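Long-range contacts in nucleoporin NUP82 (Saccharomyces cerevisiae, PDB 3PBP), which serves as a structural constituent of the nuclear pore complex, which also docks transiently associated transport factors, and is captured as its N-terminal domain, which interacts with NUP116: residues S29-R34 against Y428-D433; P11-S16 against I35-D40; P23-S28 against F69-S74. The protein carries 1 engineered substitution. All coordinates share one frame; numbering follows the deposited sequence.

Contact 1 of 3, residues S29-R34 against Y428-D433; sequences SQNGTR and YINWND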
ATOM      1  N   SER A  29      18.106   4.820  17.091  1.00 52.55           N
ATOM      2  CA  SER A  29      18.767   4.648  15.806  1.00 52.18           C
ATOM      3  C   SER A  29      20.044   3.830  16.004  1.00 52.06           C
ATOM      4  O   SER A  29      20.525   3.683  17.135  1.00 52.98           O
ATOM      5  CB  SER A  29      19.135   6.039  15.277  1.00 51.78           C
ATOM      6  OG  SER A  29      18.910   6.126  13.894  1.00 55.07           O
ATOM      7  N   GLN A  30      20.602   3.323  14.910  1.00 50.19           N
ATOM      8  CA  GLN A  30      21.838   2.546  14.960  1.00 49.60           C
ATOM      9  C   GLN A  30      21.885   1.514  16.094  1.00 50.22           C
ATOM     10  O   GLN A  30      22.678   1.619  17.034  1.00 49.10           O
ATOM     11  CB  GLN A  30      23.033   3.497  15.057  1.00 48.18           C
ATOM     12  CG  GLN A  30      23.058   4.541  13.952  1.00 48.29           C
ATOM     13  CD  GLN A  30      24.303   5.424  13.984  1.00 50.33           C
ATOM     14  OE1 GLN A  30      25.084   5.404  14.945  1.00 52.06           O
ATOM     15  NE2 GLN A  30      24.485   6.213  12.937  1.00 48.56           N
ATOM     16  N   ASN A  31      21.018   0.515  15.993  1.00 51.50           N
ATOM     17  CA  ASN A  31      20.944  -0.556  16.977  1.00 52.44           C
ATOM     18  C   ASN A  31      20.700  -0.096  18.420  1.00 51.15           C
ATOM     19  O   ASN A  31      21.337  -0.592  19.347  1.00 48.55           O
ATOM     20  CB  ASN A  31      22.214  -1.402  16.899  1.00 56.20           C
ATOM     21  CG  ASN A  31      22.056  -2.743  17.577  1.00 59.85           C
ATOM     22  OD1 ASN A  31      21.054  -3.446  17.383  1.00 62.27           O
ATOM     23  ND2 ASN A  31      23.048  -3.115  18.369  1.00 61.79           N
ATOM     24  N   GLY A  32      19.757   0.838  18.587  1.00 51.26           N
ATOM     25  CA  GLY A  32      19.398   1.363  19.899  1.00 51.49           C
ATOM     26  C   GLY A  32      20.509   2.149  20.570  1.00 52.30           C
ATOM     27  O   GLY A  32      20.529   2.343  21.790  1.00 51.65           O
ATOM     28  N   THR A  33      21.431   2.626  19.748  1.00 52.01           N
ATOM     29  CA  THR A  33      22.589   3.355  20.216  1.00 50.24           C
ATOM     30  C   THR A  33      22.359   4.861  20.310  1.00 49.33           C
ATOM     31  O   THR A  33      22.912   5.505  21.180  1.00 49.61           O
ATOM     32  CB  THR A  33      23.804   2.993  19.297  1.00 51.41           C
ATOM     33  OG1 THR A  33      24.891   2.542  20.109  1.00 53.73           O
ATOM     34  CG2 THR A  33      24.252   4.169  18.419  1.00 51.59           C
ATOM     35  N   ARG A  34      21.533   5.425  19.434  1.00 49.41           N
ATOM     36  CA  ARG A  34      21.269   6.871  19.465  1.00 50.03           C
ATOM     37  C   ARG A  34      19.816   7.113  19.836  1.00 50.81           C
ATOM     38  O   ARG A  34      18.929   6.478  19.281  1.00 52.77           O
ATOM     39  CB  ARG A  34      21.485   7.520  18.096  1.00 49.74           C
ATOM     40  CG  ARG A  34      22.784   7.228  17.373  1.00 47.94           C
ATOM     41  CD  ARG A  34      22.470   7.299  15.894  1.00 50.13           C
ATOM     42  NE  ARG A  34      23.108   8.404  15.194  1.00 48.52           N
ATOM     43  CZ  ARG A  34      22.677   8.880  14.031  1.00 48.21           C
ATOM     44  NH1 ARG A  34      21.602   8.364  13.454  1.00 45.45           N
ATOM     45  NH2 ARG A  34      23.348   9.846  13.422  1.00 49.78           N
ATOM     46  N   TYR A 428      13.561   0.812  20.741  1.00 64.94           N
ATOM     47  CA  TYR A 428      14.537  -0.181  21.182  1.00 66.49           C
ATOM     48  C   TYR A 428      15.801   0.555  21.617  1.00 67.38           C
ATOM     49  O   TYR A 428      16.347   1.357  20.867  1.00 67.44           O
ATOM     50  CB  TYR A 428      14.858  -1.138  20.030  1.00 66.24           C
ATOM     51  CG  TYR A 428      16.076  -2.013  20.224  1.00 67.62           C
ATOM     52  CD1 TYR A 428      15.981  -3.270  20.825  1.00 69.06           C
ATOM     53  CD2 TYR A 428      17.319  -1.605  19.754  1.00 67.49           C
ATOM     54  CE1 TYR A 428      17.101  -4.101  20.940  1.00 70.19           C
ATOM     55  CE2 TYR A 428      18.438  -2.415  19.867  1.00 68.72           C
ATOM     56  CZ  TYR A 428      18.331  -3.663  20.456  1.00 70.38           C
ATOM     57  OH  TYR A 428      19.458  -4.461  20.541  1.00 70.81           O
ATOM     58  N   ILE A 429      16.259   0.291  22.834  1.00 68.52           N
ATOM     59  CA  ILE A 429      17.457   0.938  23.339  1.00 70.44           C
ATOM     60  C   ILE A 429      18.469  -0.084  23.839  1.00 73.93           C
ATOM     61  O   ILE A 429      18.193  -0.845  24.766  1.00 73.78           O
ATOM     62  CB  ILE A 429      17.120   1.899  24.475  1.00 68.72           C
ATOM     63  CG1 ILE A 429      16.211   3.001  23.945  1.00 68.21           C
ATOM     64  CG2 ILE A 429      18.392   2.480  25.063  1.00 66.59           C
ATOM     65  CD1 ILE A 429      15.692   3.920  25.014  1.00 68.82           C
ATOM     66  N   ASN A 430      19.639  -0.100  23.214  1.00 77.56           N
ATOM     67  CA  ASN A 430      20.684  -1.027  23.593  1.00 81.64           C
ATOM     68  C   ASN A 430      21.568  -0.321  24.603  1.00 84.65           C
ATOM     69  O   ASN A 430      22.346   0.558  24.247  1.00 84.63           O
ATOM     70  CB  ASN A 430      21.498  -1.427  22.368  1.00 82.05           C
ATOM     71  CG  ASN A 430      22.191  -2.756  22.549  1.00 83.84           C
ATOM     72  OD1 ASN A 430      22.909  -2.965  23.529  1.00 83.81           O
ATOM     73  ND2 ASN A 430      21.975  -3.676  21.607  1.00 84.41           N
ATOM     74  N   TRP A 431      21.450  -0.701  25.870  1.00 89.09           N
ATOM     75  CA  TRP A 431      22.241  -0.055  26.909  1.00 93.74           C
ATOM     76  C   TRP A 431      23.065  -1.017  27.762  1.00 96.05           C
ATOM     77  O   TRP A 431      22.522  -1.877  28.470  1.00 96.19           O
ATOM     78  CB  TRP A 431      21.329   0.775  27.812  1.00 94.64           C
ATOM     79  CG  TRP A 431      22.036   1.920  28.480  1.00 96.70           C
ATOM     80  CD1 TRP A 431      22.607   3.011  27.872  1.00 96.77           C
ATOM     81  CD2 TRP A 431      22.233   2.095  29.883  1.00 97.07           C
ATOM     82  NE1 TRP A 431      23.146   3.852  28.817  1.00 96.74           N
ATOM     83  CE2 TRP A 431      22.932   3.313  30.059  1.00 97.10           C
ATOM     84  CE3 TRP A 431      21.891   1.340  31.010  1.00 96.97           C
ATOM     85  CZ2 TRP A 431      23.290   3.789  31.317  1.00 97.33           C
ATOM     86  CZ3 TRP A 431      22.250   1.815  32.261  1.00 98.26           C
ATOM     87  CH2 TRP A 431      22.944   3.029  32.405  1.00 97.98           C
ATOM     88  N   ASN A 432      24.383  -0.850  27.695  1.00 98.35           N
ATOM     89  CA  ASN A 432      25.317  -1.684  28.442  1.00100.70           C
ATOM     90  C   ASN A 432      24.976  -3.172  28.346  1.00101.39           C
ATOM     91  O   ASN A 432      24.613  -3.812  29.335  1.00100.87           O
ATOM     92  CB  ASN A 432      25.371  -1.236  29.909  1.00101.04           C
ATOM     93  CG  ASN A 432      25.728   0.232  30.053  1.00101.75           C
ATOM     94  OD1 ASN A 432      26.493   0.779  29.256  1.00102.47           O
ATOM     95  ND2 ASN A 432      25.184   0.876  31.077  1.00102.04           N
ATOM     96  N   ASP A 433      25.094  -3.704  27.133  1.00102.28           N
ATOM     97  CA  ASP A 433      24.828  -5.106  26.860  1.00103.38           C
ATOM     98  C   ASP A 433      23.427  -5.595  27.187  1.00102.97           C
ATOM     99  O   ASP A 433      23.209  -6.796  27.341  1.00103.78           O
ATOM    100  CB  ASP A 433      25.844  -5.982  27.589  1.00106.01           C
ATOM    101  CG  ASP A 433      26.973  -6.438  26.684  1.00108.37           C
ATOM    102  OD1 ASP A 433      26.681  -7.094  25.655  1.00109.46           O
ATOM    103  OD2 ASP A 433      28.149  -6.145  27.000  1.00109.53           O
TER
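Gly32 and Asn430 are joined by the hydrogen bond that ties this hairpin turn to its neighbouring strand: Asn430 N donates to Gly32 O at 3.0 Å, approaching from above the carbonyl plane rather than along a lone pair. Gly32 also packs close to the strand, its CA 3.2 Å from Tyr428 O and oblique to the Tyr428 ring. Its phi of 66° is one that glycine tolerates readily, and any side chain would have to grow toward the 428-430 backbone.

Asn31 and Tyr428 complete the first shell. The tyrosine ring swings across to the turn because its CG lies anti to the backbone N (chi1 166°), which sets Tyr428 CE2 3.5 Å from Asn31 O, close to the ring plane. The carboxamide of Asn31 reaches the phenol end obliquely, with Asn31 OD1 3.7 Å from Tyr428 OH, too far to bond. Asn430 CB meets the same Asn31 O, while its side-chain ND2 gives Tyr428 OH, within the same strand, a weak hydrogen bond. The two Asn ND2 groups, both donors, merely lie near each other.

Behind the first shell is the turn itself, type I' from Gln30 to Thr33, with Asn31-Gly32 at its centre, a pairing well suited to this conformation. Ser29 O closes its base by accepting from both Thr33 N and Arg34 N. Farther out, Tyr428 and Asn31 both touch Glu368. The turn links strands 24-29 and 34-39, whereas 425-431 is an edge strand of a separate sheet, paired with 434-440; the contact therefore bridges two sheets from opposite ends of the chain.

Contact 2 of 3, residues P11-S16 against I35-D40; sequences PIFQAS and IVFIQD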
ATOM      1  N   PRO A  11      19.781  11.866  31.919  1.00 81.58           N
ATOM      2  CA  PRO A  11      19.526  13.302  31.737  1.00 80.52           C
ATOM      3  C   PRO A  11      18.585  13.704  30.608  1.00 80.16           C
ATOM      4  O   PRO A  11      17.748  14.586  30.790  1.00 80.36           O
ATOM      5  CB  PRO A  11      20.920  13.870  31.534  1.00 79.83           C
ATOM      6  CG  PRO A  11      21.717  13.045  32.463  1.00 80.41           C
ATOM      7  CD  PRO A  11      21.208  11.637  32.206  1.00 81.33           C
ATOM      8  N   ILE A  12      18.724  13.063  29.448  1.00 79.37           N
ATOM      9  CA  ILE A  12      17.886  13.380  28.287  1.00 77.90           C
ATOM     10  C   ILE A  12      16.397  13.131  28.519  1.00 77.77           C
ATOM     11  O   ILE A  12      15.543  13.789  27.920  1.00 77.38           O
ATOM     12  CB  ILE A  12      18.323  12.572  27.026  1.00 76.24           C
ATOM     13  CG1 ILE A  12      17.605  13.120  25.788  1.00 74.64           C
ATOM     14  CG2 ILE A  12      18.017  11.093  27.214  1.00 74.20           C
ATOM     15  CD1 ILE A  12      18.045  12.506  24.472  1.00 73.62           C
ATOM     16  N   PHE A  13      16.090  12.193  29.403  1.00 78.01           N
ATOM     17  CA  PHE A  13      14.710  11.835  29.681  1.00 78.36           C
ATOM     18  C   PHE A  13      13.903  12.748  30.600  1.00 80.60           C
ATOM     19  O   PHE A  13      12.719  12.970  30.354  1.00 81.58           O
ATOM     20  CB  PHE A  13      14.655  10.414  30.231  1.00 74.82           C
ATOM     21  CG  PHE A  13      15.071   9.366  29.246  1.00 71.99           C
ATOM     22  CD1 PHE A  13      14.548   9.355  27.960  1.00 69.59           C
ATOM     23  CD2 PHE A  13      15.947   8.354  29.618  1.00 71.29           C
ATOM     24  CE1 PHE A  13      14.886   8.355  27.060  1.00 68.02           C
ATOM     25  CE2 PHE A  13      16.288   7.348  28.718  1.00 69.64           C
ATOM     26  CZ  PHE A  13      15.751   7.353  27.436  1.00 68.43           C
ATOM     27  N   GLN A  14      14.519  13.281  31.649  1.00 83.11           N
ATOM     28  CA  GLN A  14      13.769  14.119  32.576  1.00 85.82           C
ATOM     29  C   GLN A  14      13.000  15.263  31.930  1.00 86.76           C
ATOM     30  O   GLN A  14      13.554  16.069  31.175  1.00 86.81           O
ATOM     31  CB  GLN A  14      14.677  14.604  33.699  1.00 86.93           C
ATOM     32  CG  GLN A  14      14.991  13.461  34.657  1.00 90.22           C
ATOM     33  CD  GLN A  14      15.571  13.924  35.979  1.00 92.84           C
ATOM     34  OE1 GLN A  14      15.003  14.794  36.651  1.00 93.44           O
ATOM     35  NE2 GLN A  14      16.703  13.335  36.370  1.00 94.15           N
ATOM     36  N   ALA A  15      11.705  15.305  32.239  1.00 87.13           N
ATOM     37  CA  ALA A  15      10.795  16.286  31.675  1.00 88.04           C
ATOM     38  C   ALA A  15      10.300  17.337  32.648  1.00 88.61           C
ATOM     39  O   ALA A  15      10.517  17.240  33.851  1.00 87.98           O
ATOM     40  CB  ALA A  15       9.606  15.573  31.053  1.00 87.88           C
ATOM     41  N   SER A  16       9.615  18.334  32.087  1.00 89.59           N
ATOM     42  CA  SER A  16       9.042  19.456  32.822  1.00 90.49           C
ATOM     43  C   SER A  16      10.050  20.139  33.740  1.00 90.57           C
ATOM     44  O   SER A  16       9.991  21.356  33.948  1.00 90.95           O
ATOM     45  CB  SER A  16       7.825  19.000  33.637  1.00 91.54           C
ATOM     46  OG  SER A  16       8.198  18.143  34.702  1.00 92.73           O
ATOM     47  N   ILE A  35      19.572   8.056  20.739  1.00 50.83           N
ATOM     48  CA  ILE A  35      18.217   8.370  21.184  1.00 50.03           C
ATOM     49  C   ILE A  35      17.753   9.763  20.763  1.00 49.95           C
ATOM     50  O   ILE A  35      18.521  10.721  20.848  1.00 50.17           O
ATOM     51  CB  ILE A  35      18.128   8.288  22.724  1.00 48.40           C
ATOM     52  CG1 ILE A  35      18.400   6.858  23.181  1.00 48.37           C
ATOM     53  CG2 ILE A  35      16.755   8.756  23.200  1.00 48.34           C
ATOM     54  CD1 ILE A  35      18.608   6.756  24.675  1.00 48.25           C
ATOM     55  N   VAL A  36      16.510   9.859  20.298  1.00 48.93           N
ATOM     56  CA  VAL A  36      15.919  11.143  19.930  1.00 50.99           C
ATOM     57  C   VAL A  36      14.672  11.278  20.798  1.00 52.32           C
ATOM     58  O   VAL A  36      13.855  10.358  20.883  1.00 51.66           O
ATOM     59  CB  VAL A  36      15.536  11.240  18.419  1.00 50.52           C
ATOM     60  CG1 VAL A  36      14.842  12.571  18.129  1.00 47.77           C
ATOM     61  CG2 VAL A  36      16.785  11.169  17.564  1.00 52.09           C
ATOM     62  N   PHE A  37      14.533  12.436  21.430  1.00 54.79           N
ATOM     63  CA  PHE A  37      13.437  12.704  22.352  1.00 58.08           C
ATOM     64  C   PHE A  37      12.775  14.041  22.045  1.00 58.63           C
ATOM     65  O   PHE A  37      13.444  15.071  22.037  1.00 59.57           O
ATOM     66  CB  PHE A  37      14.027  12.718  23.765  1.00 60.16           C
ATOM     67  CG  PHE A  37      13.013  12.807  24.864  1.00 64.33           C
ATOM     68  CD1 PHE A  37      12.163  11.744  25.138  1.00 65.66           C
ATOM     69  CD2 PHE A  37      12.950  13.936  25.672  1.00 65.68           C
ATOM     70  CE1 PHE A  37      11.270  11.806  26.206  1.00 65.95           C
ATOM     71  CE2 PHE A  37      12.063  14.003  26.737  1.00 66.45           C
ATOM     72  CZ  PHE A  37      11.222  12.933  27.004  1.00 66.30           C
ATOM     73  N   ILE A  38      11.472  14.032  21.778  1.00 59.99           N
ATOM     74  CA  ILE A  38      10.752  15.278  21.484  1.00 61.77           C
ATOM     75  C   ILE A  38       9.815  15.669  22.633  1.00 64.41           C
ATOM     76  O   ILE A  38       9.008  14.859  23.107  1.00 64.65           O
ATOM     77  CB  ILE A  38       9.931  15.184  20.179  1.00 59.89           C
ATOM     78  CG1 ILE A  38      10.867  14.948  18.999  1.00 59.80           C
ATOM     79  CG2 ILE A  38       9.151  16.475  19.962  1.00 58.78           C
ATOM     80  CD1 ILE A  38      10.176  14.993  17.673  1.00 60.13           C
ATOM     81  N   GLN A  39       9.927  16.920  23.072  1.00 66.41           N
ATOM     82  CA  GLN A  39       9.125  17.428  24.185  1.00 67.57           C
ATOM     83  C   GLN A  39       9.154  18.963  24.220  1.00 68.38           C
ATOM     84  O   GLN A  39      10.229  19.579  24.160  1.00 68.70           O
ATOM     85  CB  GLN A  39       9.677  16.830  25.475  1.00 68.16           C
ATOM     86  CG  GLN A  39       9.359  17.556  26.750  1.00 69.82           C
ATOM     87  CD  GLN A  39       9.989  16.854  27.937  1.00 72.40           C
ATOM     88  OE1 GLN A  39       9.564  15.752  28.330  1.00 73.00           O
ATOM     89  NE2 GLN A  39      11.029  17.468  28.502  1.00 72.21           N
ATOM     90  N   ASP A  40       7.971  19.570  24.303  1.00 68.34           N
ATOM     91  CA  ASP A  40       7.835  21.027  24.317  1.00 69.08           C
ATOM     92  C   ASP A  40       8.405  21.671  23.068  1.00 67.87           C
ATOM     93  O   ASP A  40       9.019  22.734  23.131  1.00 69.01           O
ATOM     94  CB  ASP A  40       8.526  21.646  25.534  1.00 72.70           C
ATOM     95  CG  ASP A  40       7.861  21.257  26.842  1.00 77.69           C
ATOM     96  OD1 ASP A  40       6.609  21.103  26.841  1.00 79.12           O
ATOM     97  OD2 ASP A  40       8.589  21.123  27.864  1.00 77.74           O
TER
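Phe37, Ile12 and Phe13 bury the largest areas here, and the contact can be read as a small apolar core formed where the N-terminal segment lies on the face of strand 34-39. Phe37 is the centrepiece. Its ring leaves the strand on a chi1 of -173°, which points CG away from the main-chain nitrogen, and extends to the 12-13 backbone; Phe37 CD2 comes to 3.4 Å from Ile12 O and Phe37 CZ to 3.7 Å from Phe13 O, both carbonyls meeting the ring obliquely.

Ile12 runs the opposite way, sliding past Phe37 until its extended CG1-CD1 arm reaches the strand. There Ile12 CD1 rests 4.1 Å from Phe37 CB and 4.2 Å from Ile35 CG2, in the angle between these two inward-facing residues. Phe13 crosses Ile35 at about a right angle, Phe13 CZ lying 4.0 Å from Ile35 CD1, and its ring also has Phe37 CD1 at its edge. The Ile12 CG2 methyl lies over the centre of one face of the Phe13 ring, while Phe447 meets that ring edge-to-face.

Toward the end of the segment the chemistry changes. The Gln39 amide lies against Ala15, its exact placement doubtful because the model sets the two too close, and its OE1 is taken by Arg24 NE from the adjoining strand. A leucine at Gln39 would remove that acceptor, and would probably leave the Arg24 guanidinium without this mate and freer to turn beside Ala15.

Arginines from the neighbouring strands also meet the carbonyls: Arg44 NH1 bonds both Ile12 O and Gln14 O. Shape and hydrophobicity thus join the two segments directly, while directional hydrogen bonds come from side chains of the flanking strands 24-29 and 42-47.

Contact 3 of 3, residues P23-S28 against F69-S74; sequences PRYIFS and FHVISS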
ATOM      1  N   PRO A  23       2.630  16.844  23.826  1.00 78.63           N
ATOM      2  CA  PRO A  23       3.002  15.661  23.034  1.00 78.31           C
ATOM      3  C   PRO A  23       4.468  15.240  23.223  1.00 77.57           C
ATOM      4  O   PRO A  23       5.370  16.083  23.153  1.00 77.87           O
ATOM      5  CB  PRO A  23       2.688  16.094  21.595  1.00 79.00           C
ATOM      6  CG  PRO A  23       2.899  17.587  21.632  1.00 80.10           C
ATOM      7  CD  PRO A  23       2.274  17.982  22.958  1.00 78.78           C
ATOM      8  N   ARG A  24       4.697  13.944  23.461  1.00 76.34           N
ATOM      9  CA  ARG A  24       6.052  13.403  23.668  1.00 74.51           C
ATOM     10  C   ARG A  24       6.381  12.195  22.792  1.00 73.18           C
ATOM     11  O   ARG A  24       5.617  11.229  22.722  1.00 73.97           O
ATOM     12  CB  ARG A  24       6.254  12.980  25.126  1.00 75.06           C
ATOM     13  CG  ARG A  24       6.200  14.101  26.139  1.00 76.98           C
ATOM     14  CD  ARG A  24       6.079  13.514  27.524  1.00 77.58           C
ATOM     15  NE  ARG A  24       7.317  13.621  28.280  1.00 79.64           N
ATOM     16  CZ  ARG A  24       7.632  12.824  29.296  1.00 81.24           C
ATOM     17  NH1 ARG A  24       6.798  11.853  29.671  1.00 80.94           N
ATOM     18  NH2 ARG A  24       8.776  13.005  29.947  1.00 81.15           N
ATOM     19  N   TYR A  25       7.536  12.235  22.143  1.00 70.32           N
ATOM     20  CA  TYR A  25       7.942  11.128  21.294  1.00 66.11           C
ATOM     21  C   TYR A  25       9.363  10.711  21.590  1.00 63.08           C
ATOM     22  O   TYR A  25      10.146  11.476  22.133  1.00 62.20           O
ATOM     23  CB  TYR A  25       7.827  11.507  19.826  1.00 66.39           C
ATOM     24  CG  TYR A  25       6.483  12.091  19.462  1.00 68.30           C
ATOM     25  CD1 TYR A  25       6.191  13.437  19.713  1.00 68.18           C
ATOM     26  CD2 TYR A  25       5.502  11.305  18.850  1.00 68.40           C
ATOM     27  CE1 TYR A  25       4.958  13.989  19.359  1.00 67.25           C
ATOM     28  CE2 TYR A  25       4.265  11.847  18.492  1.00 68.05           C
ATOM     29  CZ  TYR A  25       4.000  13.192  18.749  1.00 67.93           C
ATOM     30  OH  TYR A  25       2.778  13.737  18.400  1.00 67.99           O
ATOM     31  N   ILE A  26       9.686   9.483  21.225  1.00 60.78           N
ATOM     32  CA  ILE A  26      11.021   8.959  21.439  1.00 58.77           C
ATOM     33  C   ILE A  26      11.345   7.983  20.310  1.00 57.73           C
ATOM     34  O   ILE A  26      10.494   7.197  19.894  1.00 58.70           O
ATOM     35  CB  ILE A  26      11.118   8.247  22.808  1.00 58.05           C
ATOM     36  CG1 ILE A  26      12.548   7.758  23.036  1.00 55.40           C
ATOM     37  CG2 ILE A  26      10.101   7.097  22.875  1.00 57.23           C
ATOM     38  CD1 ILE A  26      12.741   7.078  24.361  1.00 56.87           C
ATOM     39  N   PHE A  27      12.566   8.058  19.797  1.00 55.49           N
ATOM     40  CA  PHE A  27      13.010   7.181  18.709  1.00 52.66           C
ATOM     41  C   PHE A  27      14.452   6.795  18.991  1.00 52.22           C
ATOM     42  O   PHE A  27      15.154   7.482  19.749  1.00 52.65           O
ATOM     43  CB  PHE A  27      12.973   7.917  17.375  1.00 51.53           C
ATOM     44  CG  PHE A  27      11.699   8.650  17.125  1.00 52.84           C
ATOM     45  CD1 PHE A  27      10.570   7.972  16.643  1.00 51.08           C
ATOM     46  CD2 PHE A  27      11.613  10.024  17.386  1.00 51.58           C
ATOM     47  CE1 PHE A  27       9.373   8.649  16.422  1.00 51.32           C
ATOM     48  CE2 PHE A  27      10.420  10.715  17.169  1.00 52.06           C
ATOM     49  CZ  PHE A  27       9.291  10.023  16.684  1.00 51.50           C
ATOM     50  N   SER A  28      14.895   5.695  18.397  1.00 50.71           N
ATOM     51  CA  SER A  28      16.266   5.259  18.573  1.00 50.14           C
ATOM     52  C   SER A  28      16.802   5.017  17.183  1.00 50.11           C
ATOM     53  O   SER A  28      16.053   5.007  16.217  1.00 48.28           O
ATOM     54  CB  SER A  28      16.365   4.000  19.434  1.00 49.05           C
ATOM     55  OG  SER A  28      15.776   2.895  18.788  1.00 52.19           O
ATOM     56  N   PHE A  69      -0.928  16.008  15.789  1.00 60.05           N
ATOM     57  CA  PHE A  69       0.216  15.668  14.954  1.00 58.89           C
ATOM     58  C   PHE A  69       0.753  14.264  15.209  1.00 58.38           C
ATOM     59  O   PHE A  69       0.663  13.743  16.318  1.00 57.27           O
ATOM     60  CB  PHE A  69       1.367  16.656  15.194  1.00 57.99           C
ATOM     61  CG  PHE A  69       1.299  17.891  14.362  1.00 56.23           C
ATOM     62  CD1 PHE A  69       0.316  18.848  14.586  1.00 56.99           C
ATOM     63  CD2 PHE A  69       2.194  18.083  13.320  1.00 55.94           C
ATOM     64  CE1 PHE A  69       0.225  19.985  13.772  1.00 57.17           C
ATOM     65  CE2 PHE A  69       2.113  19.216  12.496  1.00 56.55           C
ATOM     66  CZ  PHE A  69       1.129  20.166  12.720  1.00 56.15           C
ATOM     67  N   HIS A  70       1.306  13.662  14.160  1.00 59.30           N
ATOM     68  CA  HIS A  70       1.954  12.355  14.247  1.00 59.80           C
ATOM     69  C   HIS A  70       3.403  12.672  13.880  1.00 59.07           C
ATOM     70  O   HIS A  70       3.653  13.584  13.072  1.00 59.15           O
ATOM     71  CB  HIS A  70       1.429  11.380  13.200  1.00 62.09           C
ATOM     72  CG  HIS A  70       0.010  10.953  13.405  1.00 66.49           C
ATOM     73  ND1 HIS A  70      -1.059  11.811  13.263  1.00 68.41           N
ATOM     74  CD2 HIS A  70      -0.521   9.734  13.665  1.00 67.88           C
ATOM     75  CE1 HIS A  70      -2.187  11.140  13.420  1.00 68.12           C
ATOM     76  NE2 HIS A  70      -1.888   9.877  13.665  1.00 68.19           N
ATOM     77  N   VAL A  71       4.361  11.976  14.484  1.00 56.66           N
ATOM     78  CA  VAL A  71       5.754  12.212  14.103  1.00 55.15           C
ATOM     79  C   VAL A  71       6.442  10.861  13.952  1.00 54.58           C
ATOM     80  O   VAL A  71       6.284   9.966  14.794  1.00 55.75           O
ATOM     81  CB  VAL A  71       6.542  13.101  15.126  1.00 53.81           C
ATOM     82  CG1 VAL A  71       5.687  14.247  15.615  1.00 54.94           C
ATOM     83  CG2 VAL A  71       7.021  12.295  16.260  1.00 53.53           C
ATOM     84  N   ILE A  72       7.175  10.693  12.857  1.00 51.98           N
ATOM     85  CA  ILE A  72       7.878   9.444  12.626  1.00 49.85           C
ATOM     86  C   ILE A  72       9.330   9.756  12.355  1.00 49.29           C
ATOM     87  O   ILE A  72       9.680  10.880  12.017  1.00 49.70           O
ATOM     88  CB  ILE A  72       7.294   8.673  11.420  1.00 49.18           C
ATOM     89  CG1 ILE A  72       7.326   9.560  10.179  1.00 49.92           C
ATOM     90  CG2 ILE A  72       5.872   8.256  11.710  1.00 45.92           C
ATOM     91  CD1 ILE A  72       6.898   8.868   8.925  1.00 49.01           C
ATOM     92  N   SER A  73      10.172   8.745  12.490  1.00 49.65           N
ATOM     93  CA  SER A  73      11.600   8.908  12.273  1.00 49.87           C
ATOM     94  C   SER A  73      12.095   8.004  11.164  1.00 49.15           C
ATOM     95  O   SER A  73      11.569   6.919  10.964  1.00 49.47           O
ATOM     96  CB  SER A  73      12.350   8.578  13.562  1.00 51.17           C
ATOM     97  OG  SER A  73      13.735   8.382  13.326  1.00 55.23           O
ATOM     98  N   SER A  74      13.095   8.454  10.419  1.00 48.83           N
ATOM     99  CA  SER A  74      13.645   7.603   9.382  1.00 48.22           C
ATOM    100  C   SER A  74      14.447   6.546  10.153  1.00 47.79           C
ATOM    101  O   SER A  74      14.968   6.821  11.233  1.00 45.17           O
ATOM    102  CB  SER A  74      14.557   8.409   8.466  1.00 48.03           C
ATOM    103  OG  SER A  74      15.696   8.867   9.162  1.00 49.62           O
TER
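Tyr25 and Phe27 carry this contact from the first strand, and their alternation with residues that face the other side of the strand illustrates how one strand can serve two interfaces. Tyr25 comes first. Its CG is anti to the carbonyl carbon (chi1 -51°), sending the ring over Val71, and Tyr25 OH donates to Phe69 O at 3.0 Å. The hydroxyl approaches that carbonyl from well above its plane, 54° out of it. Val71 presents both methyl groups to the ring from the opposing strand. CG2 sits over one face in a CH-pi contact, although the model places it too near for its exact depth to be trusted, and Val71 CG1 lies 3.7 Å from Tyr25 CZ.

Ile26 next turns its side chain to the other side of the strand, toward Phe13, Ala438 and Met440, while its backbone nitrogen bonds Asn425 OD1.

Phe27 then returns to the interface. The Phe27 and Val71 side chains cross at about a right angle, Val71 CG2 lying at the ring edge, near its plane, so that one methyl is shared between the face of Tyr25 and the rim of Phe27. Over one face of Phe27 lies Ser73 CB, 3.9 Å from the ring centroid and 26° off the normal. The Ser73 hydroxyl bonds instead to Ser74 O, leaving the methylene as the surface that meets the aromatic ring.

The strand segments 24-28 and 70-73 run nearly parallel, 12° apart, with axes 8.0 Å from each other: a spacing filled by side chains, not backbone pairing. Each is the edge strand of its own four-stranded antiparallel sheet. Such radially packed sheets, with their first strands side by side, are typical of the beta-propeller, the fold of this NUP82 domain.

One half of each contact comes from the hairpin of strands 24-29 and 34-39 or its turn. Contacts 2 and 3, with centres about 12 Å apart, are stitched by the backbone pairs Val36 N to Phe27 O (2.8 Å) and Ile38 N to Tyr25 O (2.9 Å), and they use opposite faces of that sheet. Contact 1, its centre about 16 Å from that of contact 2, continues the apolar core: Ile429 CD1 lies 4.1 Å from Ile35 CD1. Its centre is about 17 Å from that of contact 3, to which Ser28 OG connects it by a probable hydrogen bond to Tyr428 O (2.6 Å). Contacts 1 and 3 set the first sheet between the last and the second, while contact 2 lays the N-terminal segment on one face of it.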